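Local coordinates for protein L-threonine 3-dehydrogenase (Clostridioides difficile, PDB 7OL1) that probably catalyses the NAD-dependent oxidation of L-threonine at its 3-hydroxyl group, at residues A[183-188]-A[256-261]; A[91-96]-A[131-136]. One frame throughout, in Å; residues are numbered along the deposited sequence.

Contact 1: A[183-188]-A[256-261]; sequences VDTRGV and HRNAFN
Strand pairing, reinforced by a salt-bridge network of D184, R186 and R257, joins residues 256-261 to the start of strand 184-194, on the side away from strand 132-138. Two backbone bonds set the register: G187 N donates to R257 O (3.0 Å) and F260 N to G187 O (3.0 Å), leading into a parallel bridge between V188 and F260. Both strand partners turn their side chains to the same sheet face, where the F260 ring meets W313 edge-to-face.

Upstream of the bridge, side chains take over. R257, its chain bent at chi3 (125°), lays its guanidinium edge against the neighbouring strand: NE bonds T185 O at 3.1 Å in the carbonyl plane, while NH2 reaches D184 OD1 at 2.6 Å. The carboxylate stands nearly perpendicular to that guanidinium, the planes 84° apart. OD1 also receives R186 side-on, through NE (2.8 Å, at the syn lone pair) and NH2, so three N-H groups converge on one oxygen. Both guanidinium groups share this carboxylate, whose negative charge probably offsets part of theirs; R186 NH1 in turn is held by L246 O and A249 O.

With chi1 at 77°, T185 places OG1 between its backbone N and carbonyl carbon, where N258 ND2 meets it at 2.7 Å, tilted from the amide plane. C174 O and D175 OD1, both of helix 162-181, bind these two groups as well. The peptide bond before A259 is cis, and A259 CB lies beside G187 O. N258 O bonds R158 of the second subunit. The short parallel strand 260-261 thus extends the Rossmann-type sheet of the epimerase/dehydratase family beyond strand 184-194.

Contact 2: A[91-96]-A[131-136]; sequences DTIIHL and CKFFTP
Adjacent parallel strands of the Rossmann-type sheet, 92-95 and 132-134, meet here through four backbone hydrogen bonds. K132 N donates to D91 O (2.8 Å) and I93 N to K132 O (2.8 Å); F134 N then bonds I93 O, and H95 N bonds F134 O. The segments run almost parallel, their axes 13° apart.

On one face, I93 packs CG2 against F133 CE1 (3.9 Å), while its CG1 meets C131 SG. The F133 ring, swung alongside H95 with CG anti to the backbone N (chi1 -164°), brings CZ to 3.4 Å from H95 CB; the two rings lie obliquely, 33° between planes. Helix 108-129 covers this face with L119, L123 and I125, and it links the two strands in a right-handed beta-alpha-beta crossover.

The other face carries T92, I94, K132 and F134. I94 CG2 touches F134 CD1 at 4.0 Å beneath I243 and I247 of helix 236-248. Towards the start of the strands, the bent K132 chain passes its CE 3.5 Å from T92 OG1, which donates to D91 OD1 from above the carboxylate plane; K23 N and K24 N bind that carboxylate too. Past the last bridge, P136 CG rests on L96 CD2.

Overall arrangement
Contacts 1 and 2 are both largely buried and belong to the same sheet, sharing the border between strands 132-138 and 184-194: D184 O and R186 N probably hydrogen-bond F133 N and F133 O. Their centres lie about 10 Å apart. Contact 2 is regular pairing inside the sheet, with helices covering both faces and mainly apolar side chains between them. Contact 1 is further towards the end of the strand order and less regular; a single bridge is supplemented by charged and amide side chains, and it reaches the second subunit. D184 connects the two chemistries, its carboxylate binding arginines while also packing on the K132 chain.

Contact 1: A[183-188]-A[256-261]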
loop_
_atom_site.group_PDB
_atom_site.type_symbol
_atom_site.label_atom_id
_atom_site.label_comp_id
_atom_site.label_asym_id
_atom_site.label_seq_id
_atom_site.Cartn_x
_atom_site.Cartn_y
_atom_site.Cartn_z
ATOM N N VAL A 183 8.388 11.104 12.833
ATOM C CA VAL A 183 9.598 11.059 11.965
ATOM C C VAL A 183 9.425 12.097 10.843
ATOM O O VAL A 183 8.333 12.133 10.245
ATOM C CB VAL A 183 9.809 9.644 11.396
ATOM C CG1 VAL A 183 11.082 9.557 10.570
ATOM C CG2 VAL A 183 9.803 8.585 12.490
ATOM N N ASP A 184 10.461 12.876 10.518
ATOM C CA ASP A 184 10.379 13.853 9.401
ATOM C C ASP A 184 10.553 13.058 8.099
ATOM O O ASP A 184 11.618 13.176 7.450
ATOM C CB ASP A 184 11.285 15.095 9.569
ATOM C CG ASP A 184 11.179 16.112 8.426
ATOM O OD1 ASP A 184 10.053 16.276 7.886
ATOM O OD2 ASP A 184 12.237 16.667 7.992
ATOM N N THR A 185 9.476 12.407 7.647
ATOM C CA THR A 185 9.395 11.784 6.298
ATOM C C THR A 185 8.787 12.740 5.246
ATOM O O THR A 185 7.835 13.517 5.556
ATOM C CB THR A 185 8.636 10.460 6.409
ATOM O OG1 THR A 185 7.233 10.701 6.525
ATOM C CG2 THR A 185 9.139 9.656 7.589
ATOM N N ARG A 186 9.310 12.657 4.025
ATOM C CA ARG A 186 8.922 13.485 2.867
ATOM C C ARG A 186 9.345 12.826 1.560
ATOM O O ARG A 186 10.344 12.088 1.576
ATOM C CB ARG A 186 9.652 14.830 2.894
ATOM C CG ARG A 186 9.372 15.661 4.138
ATOM C CD ARG A 186 10.174 16.934 4.075
ATOM N NE ARG A 186 10.179 17.580 5.380
ATOM C CZ ARG A 186 10.413 18.882 5.587
ATOM N NH1 ARG A 186 10.693 19.712 4.586
ATOM N NH2 ARG A 186 10.370 19.338 6.819
ATOM N N GLY A 187 8.685 13.153 0.446
ATOM C CA GLY A 187 9.086 12.572 -0.845
ATOM C C GLY A 187 8.396 13.196 -2.028
ATOM O O GLY A 187 7.463 13.953 -1.849
ATOM N N VAL A 188 8.821 12.821 -3.222
ATOM C CA VAL A 188 8.229 13.340 -4.472
ATOM C C VAL A 188 7.931 12.140 -5.350
ATOM O O VAL A 188 8.621 11.143 -5.210
ATOM C CB VAL A 188 9.176 14.331 -5.160
ATOM C CG1 VAL A 188 9.453 15.537 -4.272
ATOM C CG2 VAL A 188 10.463 13.655 -5.597
ATOM N N HIS A 256 0.549 17.622 2.810
ATOM C CA HIS A 256 1.067 16.332 2.291
ATOM C C HIS A 256 2.559 16.151 2.630
ATOM O O HIS A 256 3.261 17.135 2.944
ATOM C CB HIS A 256 0.856 16.288 0.778
ATOM C CG HIS A 256 -0.539 16.614 0.366
ATOM N ND1 HIS A 256 -0.940 17.895 0.101
ATOM C CD2 HIS A 256 -1.627 15.833 0.210
ATOM C CE1 HIS A 256 -2.208 17.887 -0.232
ATOM N NE2 HIS A 256 -2.657 16.639 -0.162
ATOM N N ARG A 257 3.034 14.913 2.568
ATOM C CA ARG A 257 4.442 14.571 2.889
ATOM C C ARG A 257 4.900 13.499 1.900
ATOM O O ARG A 257 5.852 13.781 1.126
ATOM C CB ARG A 257 4.562 14.173 4.362
ATOM C CG ARG A 257 4.867 15.340 5.297
ATOM C CD ARG A 257 4.912 15.008 6.787
ATOM N NE ARG A 257 6.207 15.459 7.284
ATOM C CZ ARG A 257 6.372 16.509 8.046
ATOM N NH1 ARG A 257 5.322 17.196 8.446
ATOM N NH2 ARG A 257 7.573 16.867 8.431
ATOM N N ASN A 258 4.242 12.332 1.861
ATOM C CA ASN A 258 4.740 11.203 1.033
ATOM C C ASN A 258 3.628 10.783 0.093
ATOM O O ASN A 258 2.685 10.140 0.549
ATOM C CB ASN A 258 5.244 10.039 1.909
ATOM C CG ASN A 258 6.423 10.399 2.798
ATOM O OD1 ASN A 258 7.573 10.387 2.330
ATOM N ND2 ASN A 258 6.152 10.696 4.070
ATOM N N ALA A 259 3.696 11.160 -1.189
ATOM C CA ALA A 259 4.709 12.019 -1.782
ATOM C C ALA A 259 4.067 12.999 -2.774
ATOM O O ALA A 259 3.029 12.668 -3.388
ATOM C CB ALA A 259 5.721 11.179 -2.528
ATOM N N PHE A 260 4.761 14.098 -3.041
ATOM C CA PHE A 260 4.237 15.264 -3.787
ATOM C C PHE A 260 4.390 15.001 -5.268
ATOM O O PHE A 260 5.511 14.713 -5.646
ATOM C CB PHE A 260 5.028 16.527 -3.463
ATOM C CG PHE A 260 4.704 17.175 -2.146
ATOM C CD1 PHE A 260 3.695 18.110 -2.058
ATOM C CD2 PHE A 260 5.459 16.936 -1.016
ATOM C CE1 PHE A 260 3.410 18.753 -0.859
ATOM C CE2 PHE A 260 5.167 17.570 0.186
ATOM C CZ PHE A 260 4.132 18.466 0.270
ATOM N N ASN A 261 3.322 15.140 -6.055
ATOM C CA ASN A 261 3.424 15.250 -7.529
ATOM C C ASN A 261 4.373 16.394 -7.872
ATOM O O ASN A 261 4.244 17.505 -7.274
ATOM C CB ASN A 261 2.121 15.625 -8.204
ATOM C CG ASN A 261 1.062 14.569 -8.134
ATOM O OD1 ASN A 261 1.355 13.409 -7.862
ATOM N ND2 ASN A 261 -0.164 14.992 -8.399
#

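Contact 2: A[91-96]-A[131-136]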
loop_
_atom_site.group_PDB
_atom_site.type_symbol
_atom_site.label_atom_id
_atom_site.label_comp_id
_atom_site.label_asym_id
_atom_site.label_seq_id
_atom_site.Cartn_x
_atom_site.Cartn_y
_atom_site.Cartn_z
ATOM N N ASP A 91 22.131 13.346 9.917
ATOM C CA ASP A 91 20.869 14.032 10.318
ATOM C C ASP A 91 19.840 13.833 9.196
ATOM O O ASP A 91 18.655 13.971 9.474
ATOM C CB ASP A 91 21.120 15.510 10.644
ATOM C CG ASP A 91 21.852 16.281 9.552
ATOM O OD1 ASP A 91 21.152 16.748 8.626
ATOM O OD2 ASP A 91 23.124 16.407 9.627
ATOM N N THR A 92 20.296 13.440 8.004
ATOM C CA THR A 92 19.485 13.188 6.790
ATOM C C THR A 92 19.830 11.831 6.169
ATOM O O THR A 92 21.013 11.572 5.940
ATOM C CB THR A 92 19.768 14.287 5.769
ATOM O OG1 THR A 92 19.598 15.480 6.530
ATOM C CG2 THR A 92 18.873 14.234 4.555
ATOM N N ILE A 93 18.817 11.031 5.840
ATOM C CA ILE A 93 18.949 9.805 5.002
ATOM C C ILE A 93 18.115 10.027 3.737
ATOM O O ILE A 93 16.924 10.234 3.853
ATOM C CB ILE A 93 18.504 8.568 5.808
ATOM C CG1 ILE A 93 19.213 8.489 7.164
ATOM C CG2 ILE A 93 18.697 7.283 5.013
ATOM C CD1 ILE A 93 18.923 7.229 7.947
ATOM N N ILE A 94 18.745 10.060 2.579
ATOM C CA ILE A 94 18.051 10.051 1.275
ATOM C C ILE A 94 18.066 8.599 0.789
ATOM O O ILE A 94 19.040 8.167 0.122
ATOM C CB ILE A 94 18.707 11.050 0.307
ATOM C CG1 ILE A 94 18.690 12.465 0.891
ATOM C CG2 ILE A 94 18.040 11.000 -1.061
ATOM C CD1 ILE A 94 19.561 13.431 0.149
ATOM N N HIS A 95 16.990 7.890 1.116
ATOM C CA HIS A 95 16.761 6.465 0.806
ATOM C C HIS A 95 16.363 6.261 -0.654
ATOM O O HIS A 95 15.196 5.944 -0.868
ATOM C CB HIS A 95 15.703 5.896 1.759
ATOM C CG HIS A 95 15.644 4.414 1.693
ATOM N ND1 HIS A 95 16.777 3.643 1.850
ATOM C CD2 HIS A 95 14.614 3.564 1.468
ATOM C CE1 HIS A 95 16.437 2.374 1.716
ATOM N NE2 HIS A 95 15.109 2.289 1.492
ATOM N N LEU A 96 17.313 6.276 -1.596
ATOM C CA LEU A 96 17.041 5.920 -3.015
ATOM C C LEU A 96 17.091 4.406 -3.282
ATOM O O LEU A 96 16.671 3.988 -4.362
ATOM C CB LEU A 96 18.036 6.589 -3.960
ATOM C CG LEU A 96 18.387 8.049 -3.714
ATOM C CD1 LEU A 96 19.286 8.559 -4.842
ATOM C CD2 LEU A 96 17.149 8.895 -3.592
ATOM N N CYS A 131 16.256 11.413 12.350
ATOM C CA CYS A 131 16.705 11.795 10.993
ATOM C C CYS A 131 15.540 12.350 10.203
ATOM O O CYS A 131 14.375 11.990 10.492
ATOM C CB CYS A 131 17.219 10.624 10.178
ATOM S SG CYS A 131 18.812 10.073 10.802
ATOM N N LYS A 132 15.918 13.206 9.271
ATOM C CA LYS A 132 15.170 13.568 8.065
ATOM C C LYS A 132 15.241 12.338 7.171
ATOM O O LYS A 132 16.341 11.789 7.019
ATOM C CB LYS A 132 15.789 14.827 7.448
ATOM C CG LYS A 132 15.701 16.055 8.348
ATOM C CD LYS A 132 16.068 17.341 7.650
ATOM C CE LYS A 132 17.454 17.823 8.012
ATOM N NZ LYS A 132 17.459 18.495 9.334
ATOM N N PHE A 133 14.104 11.932 6.623
ATOM C CA PHE A 133 13.980 10.706 5.814
ATOM C C PHE A 133 13.227 11.023 4.511
ATOM O O PHE A 133 11.988 11.172 4.487
ATOM C CB PHE A 133 13.362 9.585 6.660
ATOM C CG PHE A 133 13.581 8.239 6.017
ATOM C CD1 PHE A 133 14.741 7.527 6.242
ATOM C CD2 PHE A 133 12.675 7.731 5.101
ATOM C CE1 PHE A 133 14.956 6.312 5.618
ATOM C CE2 PHE A 133 12.904 6.524 4.463
ATOM C CZ PHE A 133 14.051 5.820 4.718
ATOM N N PHE A 134 13.981 11.099 3.427
ATOM C CA PHE A 134 13.468 11.294 2.062
ATOM C C PHE A 134 13.445 9.963 1.305
ATOM O O PHE A 134 14.480 9.402 1.112
ATOM C CB PHE A 134 14.328 12.306 1.326
ATOM C CG PHE A 134 13.797 12.652 -0.036
ATOM C CD1 PHE A 134 14.080 11.841 -1.126
ATOM C CD2 PHE A 134 12.993 13.758 -0.213
ATOM C CE1 PHE A 134 13.598 12.151 -2.381
ATOM C CE2 PHE A 134 12.505 14.065 -1.468
ATOM C CZ PHE A 134 12.814 13.267 -2.546
ATOM N N THR A 135 12.268 9.545 0.845
ATOM C CA THR A 135 12.028 8.421 -0.077
ATOM C C THR A 135 11.390 8.940 -1.360
ATOM O O THR A 135 10.339 9.551 -1.332
ATOM C CB THR A 135 11.007 7.451 0.512
ATOM O OG1 THR A 135 11.104 7.512 1.938
ATOM C CG2 THR A 135 11.161 6.060 -0.061
ATOM N N PRO A 136 11.972 8.679 -2.536
ATOM C CA PRO A 136 11.319 9.001 -3.787
ATOM C C PRO A 136 10.238 7.964 -4.081
ATOM O O PRO A 136 10.402 6.867 -3.661
ATOM C CB PRO A 136 12.431 8.899 -4.826
ATOM C CG PRO A 136 13.416 7.916 -4.240
ATOM C CD PRO A 136 13.269 8.018 -2.734
#